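Local structure of Asp/Glu-specific dipeptidyl-peptidase (Flavobacterium psychrophilum, 5JXF) at residues A[137-142]-A[201-206]; A[72-77]-A[263-268]; A[402-407]-A[477-482]; A[295-300]-A[393-398]. The protein removes dipeptides from the N-terminus of oligopeptides as a serine peptidase of family S46, with strict specificity for Asp or Glu at the P1 position. All blocks are in the same frame, centred on the assembly; numbering follows the deposited sequence.

The four contacts fall into two pairs on different parts of the S46 fold. Contacts 1 and 2, with centres about 13 Å apart, lie in the beta-rich peptidase part: contact 1 joins two strands of its nine-stranded antiparallel sheet and is nested along the chain inside the loop closed by contact 2, and Lys75 of contact 2 reaches the backbone of strand 138-146. Contacts 4 and 3 follow in that order in the helical part, centres about 16 Å apart, and share helix 386-415; Gln300 touches Ala402 between them. The nearest atoms of the two pairs are at least about 24 Å apart, so one pair lies in the sheet region and the other in the helical region, with no direct touch between them, and all four lie away from the annotated catalytic residues.

Contact 1: A[137-142]-A[201-206]; sequences VVTFIV and FVTEVF
Two neighbouring strands of the antiparallel sheet in the chymotrypsin-like part of this S46 peptidase, 138-146 and 197-214, pair here in a regular antiparallel ladder. Val138 with Phe206 and Phe140 with Glu204 form the hydrogen-bonded pairs, and Thr139 with Val205 and Ile141 with Thr203 the non-hydrogen-bonded ones. Phe140 N donates to Glu204 O (2.9 Å), and Glu204 N returns a bond to Phe140 O (3.0 Å) that lies in the carbonyl plane. Val142 N continues the ladder to Val202 O at 2.9 Å.

The register puts Phe140, Glu204 and Phe206 on one sheet face, where the two phenylalanine rings meet obliquely, planes 81° apart and centroids 5.5 Å apart. A common chi1 of -68° leaves each CG beside its own backbone N, and Tyr261 meets both rings. Val142 CG2 touches Glu204 CG at 3.6 Å; OE2 of that glutamate accepts hydrogen bonds from Trp184 NE1 and Gln185 NE2.

The other face carries Thr139, Ile141, Thr203 and Val205. Thr203 CG2 touches Ile141 CD1 at 3.7 Å, the Thr203 hydroxyl OG1 is hydrogen-bonded to Glu186 O on the adjoining strand 186-192, and Thr139 CG2 packs on Thr203 CB at 3.6 Å.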
loop_
_atom_site.group_PDB
_atom_site.type_symbol
_atom_site.label_atom_id
_atom_site.label_comp_id
_atom_site.label_asym_id
_atom_site.label_seq_id
_atom_site.Cartn_x
_atom_site.Cartn_y
_atom_site.Cartn_z
ATOM N N VAL A 137 -17.530 34.563 0.556
ATOM C CA VAL A 137 -18.846 34.646 1.155
ATOM C C VAL A 137 -19.246 33.342 1.837
ATOM O O VAL A 137 -18.726 32.264 1.536
ATOM C CB VAL A 137 -19.907 35.021 0.111
ATOM C CG1 VAL A 137 -19.479 36.292 -0.664
ATOM C CG2 VAL A 137 -20.163 33.863 -0.828
ATOM N N VAL A 138 -20.175 33.472 2.772
ATOM C CA VAL A 138 -20.712 32.356 3.535
ATOM C C VAL A 138 -22.223 32.536 3.535
ATOM O O VAL A 138 -22.721 33.591 3.929
ATOM C CB VAL A 138 -20.155 32.340 4.975
ATOM C CG1 VAL A 138 -21.042 31.548 5.891
ATOM C CG2 VAL A 138 -18.716 31.799 4.996
ATOM N N THR A 139 -22.948 31.517 3.097
ATOM C CA THR A 139 -24.378 31.628 2.869
ATOM C C THR A 139 -25.226 30.762 3.789
ATOM O O THR A 139 -25.090 29.539 3.793
ATOM C CB THR A 139 -24.713 31.241 1.419
ATOM O OG1 THR A 139 -24.012 32.105 0.513
ATOM C CG2 THR A 139 -26.219 31.308 1.180
ATOM N N PHE A 140 -26.126 31.385 4.538
ATOM C CA PHE A 140 -27.078 30.651 5.365
ATOM C C PHE A 140 -28.405 30.411 4.672
ATOM O O PHE A 140 -28.909 31.283 3.947
ATOM C CB PHE A 140 -27.309 31.400 6.683
ATOM C CG PHE A 140 -26.109 31.402 7.573
ATOM C CD1 PHE A 140 -25.074 32.292 7.357
ATOM C CD2 PHE A 140 -26.005 30.495 8.613
ATOM C CE1 PHE A 140 -23.945 32.299 8.187
ATOM C CE2 PHE A 140 -24.888 30.487 9.443
ATOM C CZ PHE A 140 -23.854 31.397 9.227
ATOM N N ILE A 141 -28.974 29.225 4.882
ATOM C CA ILE A 141 -30.289 28.924 4.326
ATOM C C ILE A 141 -31.432 29.335 5.273
ATOM O O ILE A 141 -31.524 28.855 6.416
ATOM C CB ILE A 141 -30.461 27.436 4.001
ATOM C CG1 ILE A 141 -29.384 26.967 3.012
ATOM C CG2 ILE A 141 -31.864 27.206 3.401
ATOM C CD1 ILE A 141 -29.277 27.850 1.780
ATOM N N VAL A 142 -32.287 30.240 4.800
ATOM C CA VAL A 142 -33.449 30.686 5.589
ATOM C C VAL A 142 -34.590 29.700 5.416
ATOM O O VAL A 142 -35.186 29.253 6.385
ATOM C CB VAL A 142 -33.907 32.115 5.167
ATOM C CG1 VAL A 142 -35.151 32.577 5.982
ATOM C CG2 VAL A 142 -32.739 33.106 5.380
ATOM N N PHE A 201 -34.445 28.781 -2.797
ATOM C CA PHE A 201 -33.820 28.950 -1.503
ATOM C C PHE A 201 -33.717 30.427 -1.176
ATOM O O PHE A 201 -33.070 31.193 -1.893
ATOM C CB PHE A 201 -32.420 28.306 -1.487
ATOM C CG PHE A 201 -32.439 26.807 -1.582
ATOM C CD1 PHE A 201 -32.747 26.178 -2.781
ATOM C CD2 PHE A 201 -32.121 26.027 -0.481
ATOM C CE1 PHE A 201 -32.755 24.790 -2.878
ATOM C CE2 PHE A 201 -32.133 24.644 -0.565
ATOM C CZ PHE A 201 -32.447 24.023 -1.766
ATOM N N VAL A 202 -34.383 30.821 -0.098
ATOM C CA VAL A 202 -34.167 32.124 0.489
ATOM C C VAL A 202 -32.910 32.020 1.336
ATOM O O VAL A 202 -32.758 31.081 2.117
ATOM C CB VAL A 202 -35.339 32.580 1.374
ATOM C CG1 VAL A 202 -34.994 33.907 2.018
ATOM C CG2 VAL A 202 -36.632 32.684 0.563
ATOM N N THR A 203 -32.016 32.987 1.188
ATOM C CA THR A 203 -30.715 32.891 1.812
ATOM C C THR A 203 -30.234 34.226 2.306
ATOM O O THR A 203 -30.728 35.298 1.877
ATOM C CB THR A 203 -29.644 32.351 0.829
ATOM O OG1 THR A 203 -29.343 33.366 -0.139
ATOM C CG2 THR A 203 -30.128 31.083 0.117
ATOM N N GLU A 204 -29.282 34.155 3.225
ATOM C CA GLU A 204 -28.536 35.313 3.694
ATOM C C GLU A 204 -27.061 35.121 3.343
ATOM O O GLU A 204 -26.419 34.182 3.810
ATOM C CB GLU A 204 -28.702 35.513 5.205
ATOM C CG GLU A 204 -30.145 35.651 5.665
ATOM C CD GLU A 204 -30.252 36.093 7.127
ATOM O OE1 GLU A 204 -29.243 35.955 7.874
ATOM O OE2 GLU A 204 -31.345 36.578 7.522
ATOM N N VAL A 205 -26.531 36.025 2.527
ATOM C CA VAL A 205 -25.148 35.928 2.090
ATOM C C VAL A 205 -24.248 36.869 2.851
ATOM O O VAL A 205 -24.278 38.079 2.634
ATOM C CB VAL A 205 -25.030 36.231 0.598
ATOM C CG1 VAL A 205 -23.601 35.939 0.107
ATOM C CG2 VAL A 205 -26.046 35.409 -0.167
ATOM N N PHE A 206 -23.445 36.338 3.760
ATOM C CA PHE A 206 -22.506 37.206 4.457
ATOM C C PHE A 206 -21.231 37.372 3.614
ATOM O O PHE A 206 -20.820 36.444 2.919
ATOM C CB PHE A 206 -22.213 36.650 5.863
ATOM C CG PHE A 206 -23.411 36.722 6.788
ATOM C CD1 PHE A 206 -24.443 35.791 6.674
ATOM C CD2 PHE A 206 -23.531 37.750 7.726
ATOM C CE1 PHE A 206 -25.539 35.862 7.494
ATOM C CE2 PHE A 206 -24.644 37.836 8.538
ATOM C CZ PHE A 206 -25.658 36.894 8.421
#

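Contact 2: A[72-77]-A[263-268]; sequences SSLKDA and PKHFLP
A loop-to-loop contact within the beta-rich peptidase part sets His265 and Lys264 against a short turn at 73-77, just before strand 80-81; the second loop leads from strand 259-260 to strand 269-270. The imidazole of His265 lies alongside Leu74, the two side chains pointing the same way, and Leu74 CD2 comes to 3.7 Å from His265 NE2. Ala77 CB approaches the same ring at its edge, near the ring plane, 3.8 Å from His265 CD2. With CG opposite the backbone N (chi1 -176°), the histidine swings its ring over this turn, while its CB rests on Ser73 O. Leu267 closes the apolar side, its CG 3.9 Å from Ala77 CB.

On the polar side, Asp76 and Lys264 cross obliquely. The aliphatic part of the lysine, not its ammonium group, lies against the carboxylate: Lys264 CD is 3.7 Å from Asp76 OD1, whereas NZ stays beyond salt-bridge range. The carboxylate is already engaged within its own segment. Lys75 NZ forms a salt bridge on the syn side of OD1, and Ser73 N donates to OD2 from the anti side, both donors coming in about 30° out of the carboxylate plane; together these hold the group's rotation. Lys75 also bonds to Ile141 O and Val142 O, tying the turn to strand 138-146 and probably spreading its charge over several acceptors. Between the two backbones a single water mediates, donating to Asp76 O at 2.8 Å and accepting from Lys264 N at 3.1 Å.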
loop_
_atom_site.group_PDB
_atom_site.type_symbol
_atom_site.label_atom_id
_atom_site.label_comp_id
_atom_site.label_asym_id
_atom_site.label_seq_id
_atom_site.Cartn_x
_atom_site.Cartn_y
_atom_site.Cartn_z
ATOM N N SER A 72 -35.345 27.901 15.607
ATOM C CA SER A 72 -33.973 27.569 15.184
ATOM C C SER A 72 -33.852 26.074 14.957
ATOM O O SER A 72 -34.629 25.300 15.505
ATOM C CB SER A 72 -32.951 28.018 16.221
ATOM O OG SER A 72 -33.095 27.256 17.407
ATOM N N SER A 73 -32.889 25.676 14.131
ATOM C CA SER A 73 -32.625 24.258 13.859
ATOM C C SER A 73 -31.183 24.059 13.396
ATOM O O SER A 73 -30.431 25.034 13.297
ATOM C CB SER A 73 -33.581 23.724 12.802
ATOM O OG SER A 73 -33.353 24.378 11.569
ATOM N N LEU A 74 -30.807 22.813 13.091
ATOM C CA LEU A 74 -29.425 22.522 12.679
ATOM C C LEU A 74 -29.012 23.323 11.458
ATOM O O LEU A 74 -27.872 23.760 11.371
ATOM C CB LEU A 74 -29.229 21.021 12.392
ATOM C CG LEU A 74 -29.339 20.124 13.628
ATOM C CD1 LEU A 74 -28.757 18.726 13.366
ATOM C CD2 LEU A 74 -28.647 20.768 14.805
ATOM N N LYS A 75 -29.951 23.544 10.532
ATOM C CA LYS A 75 -29.621 24.196 9.261
ATOM C C LYS A 75 -29.031 25.589 9.478
ATOM O O LYS A 75 -28.198 26.042 8.691
ATOM C CB LYS A 75 -30.852 24.283 8.340
ATOM C CG LYS A 75 -31.844 25.377 8.699
ATOM C CD LYS A 75 -32.665 25.791 7.489
ATOM C CE LYS A 75 -33.787 26.741 7.878
ATOM N NZ LYS A 75 -33.290 28.110 8.180
ATOM N N ASP A 76 -29.467 26.250 10.550
ATOM C CA ASP A 76 -28.939 27.559 10.940
ATOM C C ASP A 76 -27.470 27.548 11.337
ATOM O O ASP A 76 -26.825 28.589 11.383
ATOM C CB ASP A 76 -29.768 28.126 12.091
ATOM C CG ASP A 76 -31.207 28.426 11.663
ATOM O OD1 ASP A 76 -31.385 28.925 10.529
ATOM O OD2 ASP A 76 -32.143 28.116 12.425
ATOM N N ALA A 77 -26.936 26.365 11.612
ATOM C CA ALA A 77 -25.543 26.259 12.006
ATOM C C ALA A 77 -24.654 25.727 10.863
ATOM O O ALA A 77 -23.441 25.541 11.050
ATOM C CB ALA A 77 -25.426 25.371 13.245
ATOM N N PRO A 263 -25.292 33.850 15.575
ATOM C CA PRO A 263 -26.126 32.908 14.830
ATOM C C PRO A 263 -27.412 32.519 15.550
ATOM O O PRO A 263 -27.537 32.696 16.761
ATOM C CB PRO A 263 -25.215 31.680 14.681
ATOM C CG PRO A 263 -24.343 31.726 15.913
ATOM C CD PRO A 263 -24.116 33.204 16.193
ATOM N N LYS A 264 -28.353 31.976 14.788
ATOM C CA LYS A 264 -29.566 31.403 15.341
ATOM C C LYS A 264 -29.325 30.091 16.079
ATOM O O LYS A 264 -30.123 29.699 16.939
ATOM C CB LYS A 264 -30.584 31.202 14.224
ATOM C CG LYS A 264 -30.862 32.489 13.466
ATOM C CD LYS A 264 -31.700 32.254 12.225
ATOM C CE LYS A 264 -32.045 33.569 11.521
ATOM N NZ LYS A 264 -32.353 33.287 10.100
ATOM N N HIS A 265 -28.224 29.417 15.749
ATOM C CA HIS A 265 -27.893 28.140 16.366
ATOM C C HIS A 265 -26.419 27.841 16.111
ATOM O O HIS A 265 -25.869 28.208 15.071
ATOM C CB HIS A 265 -28.764 27.001 15.806
ATOM C CG HIS A 265 -28.531 25.672 16.465
ATOM N ND1 HIS A 265 -28.976 25.383 17.736
ATOM C CD2 HIS A 265 -27.905 24.553 16.025
ATOM C CE1 HIS A 265 -28.626 24.147 18.056
ATOM N NE2 HIS A 265 -27.982 23.621 17.033
ATOM N N PHE A 266 -25.771 27.189 17.059
ATOM C CA PHE A 266 -24.398 26.795 16.848
ATOM C C PHE A 266 -24.247 25.414 17.439
ATOM O O PHE A 266 -25.030 25.034 18.297
ATOM C CB PHE A 266 -23.417 27.795 17.468
ATOM C CG PHE A 266 -23.412 27.807 18.966
ATOM C CD1 PHE A 266 -24.351 28.546 19.676
ATOM C CD2 PHE A 266 -22.449 27.089 19.668
ATOM C CE1 PHE A 266 -24.333 28.563 21.054
ATOM C CE2 PHE A 266 -22.424 27.103 21.044
ATOM C CZ PHE A 266 -23.363 27.836 21.745
ATOM N N LEU A 267 -23.270 24.655 16.946
ATOM C CA LEU A 267 -23.141 23.261 17.327
ATOM C C LEU A 267 -22.266 23.159 18.545
ATOM O O LEU A 267 -21.134 23.659 18.545
ATOM C CB LEU A 267 -22.551 22.422 16.177
ATOM C CG LEU A 267 -23.284 22.514 14.838
ATOM C CD1 LEU A 267 -22.494 21.812 13.741
ATOM C CD2 LEU A 267 -24.649 21.908 14.958
ATOM N N PRO A 268 -22.789 22.540 19.609
ATOM C CA PRO A 268 -21.876 22.201 20.701
ATOM C C PRO A 268 -20.914 21.118 20.176
ATOM O O PRO A 268 -21.295 20.394 19.251
ATOM C CB PRO A 268 -22.797 21.653 21.790
ATOM C CG PRO A 268 -24.201 21.981 21.351
ATOM C CD PRO A 268 -24.147 22.042 19.853
HETATM O O HOH W 1 -27.800 31.145 11.841
#

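Contact 3: A[402-407]-A[477-482]; sequences AVSRDY and KAPKEF
In the helical part of the fold, helix 386-415 receives the loop that leaves helix 460-477, and Val403, Ser404 and Tyr407, side chains spaced i, i+1 and i+4 on one side of the helix, do the touching. The Tyr407 ring presents a face to the loop: Ala478 CB sits over it, 4.1 Å from the ring centroid and 17° off the ring normal, a CH-pi contact. CG of Tyr407 stands opposite the carbonyl carbon (chi1 -82°), which directs the ring toward the loop, where OH passes 3.7 Å from Lys477 CB. Within the helix, Val403 CG1, one turn earlier, lies at the edge of the same ring, in its plane.

That methyl also faces the loop. With CG1 opposite the backbone N (chi1 161°), Val403 reaches Pro479 CD at 3.6 Å, and Pro479 CG meets Ser404 CB at 3.7 Å; the pyrrolidine ring thus bears on both helix residues. Tyr474 of helix 460-477 touches Ser404 and Tyr407 as well, and Ala308 and Ile312 of helix 295-325 touch Tyr407. Beyond the proline the chain enters a short 3-10 turn, which brings Phe482 back to the helix: its CB lies 3.9 Å from Ser404 OG.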
loop_
_atom_site.group_PDB
_atom_site.type_symbol
_atom_site.label_atom_id
_atom_site.label_comp_id
_atom_site.label_asym_id
_atom_site.label_seq_id
_atom_site.Cartn_x
_atom_site.Cartn_y
_atom_site.Cartn_z
ATOM N N ALA A 402 -16.900 15.078 -27.610
ATOM C CA ALA A 402 -16.734 15.127 -26.157
ATOM C C ALA A 402 -15.269 14.975 -25.765
ATOM O O ALA A 402 -14.751 15.721 -24.935
ATOM C CB ALA A 402 -17.572 14.047 -25.497
ATOM N N VAL A 403 -14.606 14.006 -26.380
ATOM C CA VAL A 403 -13.185 13.808 -26.172
ATOM C C VAL A 403 -12.382 15.041 -26.587
ATOM O O VAL A 403 -11.609 15.577 -25.797
ATOM C CB VAL A 403 -12.686 12.578 -26.955
ATOM C CG1 VAL A 403 -11.178 12.630 -27.132
ATOM C CG2 VAL A 403 -13.114 11.305 -26.248
ATOM N N SER A 404 -12.578 15.486 -27.825
ATOM C CA SER A 404 -11.860 16.636 -28.366
ATOM C C SER A 404 -12.152 17.884 -27.515
ATOM O O SER A 404 -11.291 18.747 -27.314
ATOM C CB SER A 404 -12.256 16.860 -29.832
ATOM O OG SER A 404 -11.403 17.786 -30.482
ATOM N N ARG A 405 -13.372 17.963 -26.998
ATOM C CA ARG A 405 -13.734 19.028 -26.085
ATOM C C ARG A 405 -12.901 18.950 -24.804
ATOM O O ARG A 405 -12.379 19.961 -24.328
ATOM C CB ARG A 405 -15.218 18.950 -25.750
ATOM C CG ARG A 405 -15.730 20.120 -24.976
ATOM C CD ARG A 405 -17.200 19.939 -24.694
ATOM N NE ARG A 405 -17.694 20.915 -23.728
ATOM C CZ ARG A 405 -17.722 20.725 -22.417
ATOM N NH1 ARG A 405 -17.278 19.585 -21.897
ATOM N NH2 ARG A 405 -18.199 21.680 -21.624
ATOM N N ASP A 406 -12.786 17.748 -24.252
ATOM C CA ASP A 406 -12.021 17.547 -23.023
ATOM C C ASP A 406 -10.587 18.009 -23.196
ATOM O O ASP A 406 -10.029 18.683 -22.332
ATOM C CB ASP A 406 -12.051 16.081 -22.601
ATOM C CG ASP A 406 -13.351 15.695 -21.931
ATOM O OD1 ASP A 406 -14.070 16.599 -21.445
ATOM O OD2 ASP A 406 -13.645 14.482 -21.881
ATOM N N TYR A 407 -10.004 17.648 -24.333
ATOM C CA TYR A 407 -8.656 18.080 -24.659
ATOM C C TYR A 407 -8.582 19.604 -24.761
ATOM O O TYR A 407 -7.597 20.200 -24.337
ATOM C CB TYR A 407 -8.168 17.420 -25.960
ATOM C CG TYR A 407 -7.626 16.015 -25.778
ATOM C CD1 TYR A 407 -6.341 15.808 -25.280
ATOM C CD2 TYR A 407 -8.387 14.899 -26.106
ATOM C CE1 TYR A 407 -5.835 14.538 -25.091
ATOM C CE2 TYR A 407 -7.879 13.612 -25.926
ATOM C CZ TYR A 407 -6.602 13.446 -25.419
ATOM O OH TYR A 407 -6.089 12.186 -25.230
ATOM N N LYS A 477 -2.447 12.744 -29.297
ATOM C CA LYS A 477 -3.440 11.796 -28.773
ATOM C C LYS A 477 -4.910 12.203 -28.922
ATOM O O LYS A 477 -5.802 11.379 -28.709
ATOM C CB LYS A 477 -3.154 11.496 -27.298
ATOM C CG LYS A 477 -1.706 11.130 -27.015
ATOM C CD LYS A 477 -1.595 10.039 -25.941
ATOM C CE LYS A 477 -1.068 8.733 -26.533
ATOM N NZ LYS A 477 -1.286 7.539 -25.667
ATOM N N ALA A 478 -5.167 13.451 -29.292
ATOM C CA ALA A 478 -6.536 13.875 -29.571
ATOM C C ALA A 478 -7.028 13.299 -30.904
ATOM O O ALA A 478 -6.215 12.986 -31.777
ATOM C CB ALA A 478 -6.627 15.385 -29.587
ATOM N N PRO A 479 -8.360 13.167 -31.068
ATOM C CA PRO A 479 -8.943 12.703 -32.334
ATOM C C PRO A 479 -8.535 13.597 -33.501
ATOM O O PRO A 479 -8.797 14.803 -33.494
ATOM C CB PRO A 479 -10.452 12.779 -32.079
ATOM C CG PRO A 479 -10.601 13.753 -30.961
ATOM C CD PRO A 479 -9.408 13.516 -30.094
ATOM N N LYS A 480 -7.904 12.994 -34.502
ATOM C CA LYS A 480 -7.224 13.753 -35.542
ATOM C C LYS A 480 -8.185 14.487 -36.493
ATOM O O LYS A 480 -7.809 15.490 -37.098
ATOM C CB LYS A 480 -6.296 12.823 -36.332
ATOM C CG LYS A 480 -4.970 13.457 -36.724
ATOM N N GLU A 481 -9.426 14.019 -36.604
ATOM C CA GLU A 481 -10.374 14.602 -37.562
ATOM C C GLU A 481 -10.917 15.974 -37.139
ATOM O O GLU A 481 -11.677 16.595 -37.886
ATOM C CB GLU A 481 -11.550 13.643 -37.813
ATOM C CG GLU A 481 -12.331 13.238 -36.570
ATOM C CD GLU A 481 -11.685 12.093 -35.794
ATOM O OE1 GLU A 481 -10.517 11.738 -36.084
ATOM O OE2 GLU A 481 -12.346 11.554 -34.881
ATOM N N PHE A 482 -10.537 16.450 -35.956
ATOM C CA PHE A 482 -10.945 17.784 -35.507
ATOM C C PHE A 482 -9.748 18.613 -35.022
ATOM O O PHE A 482 -9.925 19.694 -34.450
ATOM C CB PHE A 482 -11.983 17.699 -34.377
ATOM C CG PHE A 482 -13.176 16.830 -34.684
ATOM C CD1 PHE A 482 -14.122 17.216 -35.622
ATOM C CD2 PHE A 482 -13.367 15.634 -33.999
ATOM C CE1 PHE A 482 -15.225 16.414 -35.888
ATOM C CE2 PHE A 482 -14.465 14.830 -34.258
ATOM C CZ PHE A 482 -15.396 15.221 -35.205
#

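Contact 4: A[295-300]-A[393-398]; sequences SFAVAQ and KYYTEI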
loop_
_atom_site.group_PDB
_atom_site.type_symbol
_atom_site.label_atom_id
_atom_site.label_comp_id
_atom_site.label_asym_id
_atom_site.label_seq_id
_atom_site.Cartn_x
_atom_site.Cartn_y
_atom_site.Cartn_z
ATOM N N SER A 295 -26.223 3.025 -19.136
ATOM C CA SER A 295 -25.003 2.250 -19.337
ATOM C C SER A 295 -23.977 3.012 -20.152
ATOM O O SER A 295 -22.778 2.981 -19.870
ATOM C CB SER A 295 -25.316 0.929 -20.052
ATOM O OG SER A 295 -26.047 0.040 -19.226
ATOM N N PHE A 296 -24.469 3.697 -21.176
ATOM C CA PHE A 296 -23.611 4.280 -22.192
ATOM C C PHE A 296 -22.860 5.496 -21.664
ATOM O O PHE A 296 -21.799 5.858 -22.183
ATOM C CB PHE A 296 -24.450 4.632 -23.417
ATOM C CG PHE A 296 -25.450 3.567 -23.778
ATOM C CD1 PHE A 296 -25.040 2.398 -24.409
ATOM C CD2 PHE A 296 -26.797 3.725 -23.475
ATOM C CE1 PHE A 296 -25.954 1.410 -24.739
ATOM C CE2 PHE A 296 -27.714 2.742 -23.799
ATOM C CZ PHE A 296 -27.290 1.579 -24.434
ATOM N N ALA A 297 -23.402 6.099 -20.610
ATOM C CA ALA A 297 -22.765 7.244 -19.975
ATOM C C ALA A 297 -21.561 6.782 -19.180
ATOM O O ALA A 297 -20.490 7.385 -19.239
ATOM C CB ALA A 297 -23.752 7.982 -19.075
ATOM N N VAL A 298 -21.752 5.708 -18.424
ATOM C CA VAL A 298 -20.684 5.118 -17.639
ATOM C C VAL A 298 -19.539 4.669 -18.557
ATOM O O VAL A 298 -18.367 4.915 -18.259
ATOM C CB VAL A 298 -21.210 3.926 -16.801
ATOM C CG1 VAL A 298 -20.156 3.434 -15.824
ATOM C CG2 VAL A 298 -22.472 4.334 -16.050
ATOM N N ALA A 299 -19.878 4.045 -19.684
ATOM C CA ALA A 299 -18.861 3.553 -20.611
ATOM C C ALA A 299 -18.034 4.698 -21.181
ATOM O O ALA A 299 -16.827 4.566 -21.348
ATOM C CB ALA A 299 -19.496 2.737 -21.738
ATOM N N GLN A 300 -18.675 5.829 -21.458
ATOM C CA GLN A 300 -17.957 6.986 -21.984
ATOM C C GLN A 300 -16.995 7.553 -20.943
ATOM O O GLN A 300 -15.895 8.009 -21.266
ATOM C CB GLN A 300 -18.937 8.070 -22.437
ATOM C CG GLN A 300 -18.258 9.269 -23.084
ATOM C CD GLN A 300 -19.204 10.437 -23.306
ATOM O OE1 GLN A 300 -20.205 10.581 -22.612
ATOM N NE2 GLN A 300 -18.899 11.264 -24.300
ATOM N N LYS A 393 -27.520 5.761 -29.357
ATOM C CA LYS A 393 -27.325 6.526 -30.577
ATOM C C LYS A 393 -26.481 7.771 -30.335
ATOM O O LYS A 393 -25.382 7.903 -30.879
ATOM C CB LYS A 393 -28.674 6.922 -31.172
ATOM N N TYR A 394 -26.990 8.670 -29.497
ATOM C CA TYR A 394 -26.343 9.958 -29.276
ATOM C C TYR A 394 -25.009 9.846 -28.528
ATOM O O TYR A 394 -24.058 10.564 -28.844
ATOM C CB TYR A 394 -27.284 10.901 -28.522
ATOM C CG TYR A 394 -28.603 11.152 -29.227
ATOM C CD1 TYR A 394 -28.657 11.863 -30.420
ATOM C CD2 TYR A 394 -29.798 10.701 -28.683
ATOM C CE1 TYR A 394 -29.867 12.094 -31.063
ATOM C CE2 TYR A 394 -31.008 10.926 -29.314
ATOM C CZ TYR A 394 -31.039 11.623 -30.500
ATOM O OH TYR A 394 -32.252 11.845 -31.116
ATOM N N TYR A 395 -24.929 8.949 -27.548
ATOM C CA TYR A 395 -23.689 8.791 -26.792
ATOM C C TYR A 395 -22.561 8.286 -27.685
ATOM O O TYR A 395 -21.400 8.655 -27.500
ATOM C CB TYR A 395 -23.895 7.854 -25.596
ATOM C CG TYR A 395 -24.271 8.589 -24.326
ATOM C CD1 TYR A 395 -23.333 9.365 -23.647
ATOM C CD2 TYR A 395 -25.566 8.529 -23.815
ATOM C CE1 TYR A 395 -23.672 10.053 -22.487
ATOM C CE2 TYR A 395 -25.912 9.213 -22.655
ATOM C CZ TYR A 395 -24.959 9.970 -22.000
ATOM O OH TYR A 395 -25.284 10.646 -20.853
ATOM N N THR A 396 -22.906 7.457 -28.666
ATOM C CA THR A 396 -21.915 6.987 -29.627
ATOM C C THR A 396 -21.509 8.124 -30.563
ATOM O O THR A 396 -20.323 8.340 -30.809
ATOM C CB THR A 396 -22.427 5.793 -30.463
ATOM O OG1 THR A 396 -23.076 4.842 -29.610
ATOM C CG2 THR A 396 -21.273 5.111 -31.188
ATOM N N GLU A 397 -22.498 8.859 -31.066
ATOM C CA GLU A 397 -22.255 9.955 -32.004
ATOM C C GLU A 397 -21.427 11.099 -31.407
ATOM O O GLU A 397 -20.526 11.622 -32.064
ATOM C CB GLU A 397 -23.585 10.505 -32.524
ATOM N N ILE A 398 -21.736 11.481 -30.166
ATOM C CA ILE A 398 -21.085 12.617 -29.516
ATOM C C ILE A 398 -19.629 12.323 -29.136
ATOM O O ILE A 398 -18.818 13.242 -29.018
ATOM C CB ILE A 398 -21.859 13.046 -28.244
ATOM C CG1 ILE A 398 -21.513 14.491 -27.863
ATOM C CG2 ILE A 398 -21.583 12.063 -27.090
ATOM C CD1 ILE A 398 -22.374 15.066 -26.748
#
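Tyr395 lays its ring against the backbone of the 295-300 segment, one face covered by Ala297 CA and by the carbonyl carbon of Phe296, both displaced toward the ring's rim. Ala297 CA stands 3.8 Å above the ring plane, close enough for the flat phenol to fit against the helix surface. The tyrosine belongs to helix 386-415 and its partner to the start of helix 295-325; the two short segments run nearly parallel, at 20°, with their axes 9.7 Å apart. The CB of Tyr395 points toward helix 295-325, and a first torsion of -92°, off the staggered value, lays the ring along the backbone of that helix. At its far end the ring meets a methyl group, Ala297 CB lying 3.6 Å from Tyr395 OH. Near its root, Phe296 CB packs on Tyr395 CB at 3.9 Å, while the phenylalanine ring itself leads away toward Phe391 and Gln392.

Gln300 comes in from another direction. Its extended chain brings OE1 to the edge of the tyrosine ring, in the ring plane, 3.5 Å from CE1 and from CD1 alike, with amide and ring planes 88° apart. The amide nitrogen points on to Ile398, whose CG2 is 4.0 Å from NE2. Ile557 of helix 547-571 also packs on Tyr395.

The two segments share no direct hydrogen bond, so the fit rests on shape and dispersion, with one weakly polar element: the amide oxygen faces the slightly positive hydrogens of the aromatic rim, an electrostatically favourable approach that probably steadies the ring's orientation.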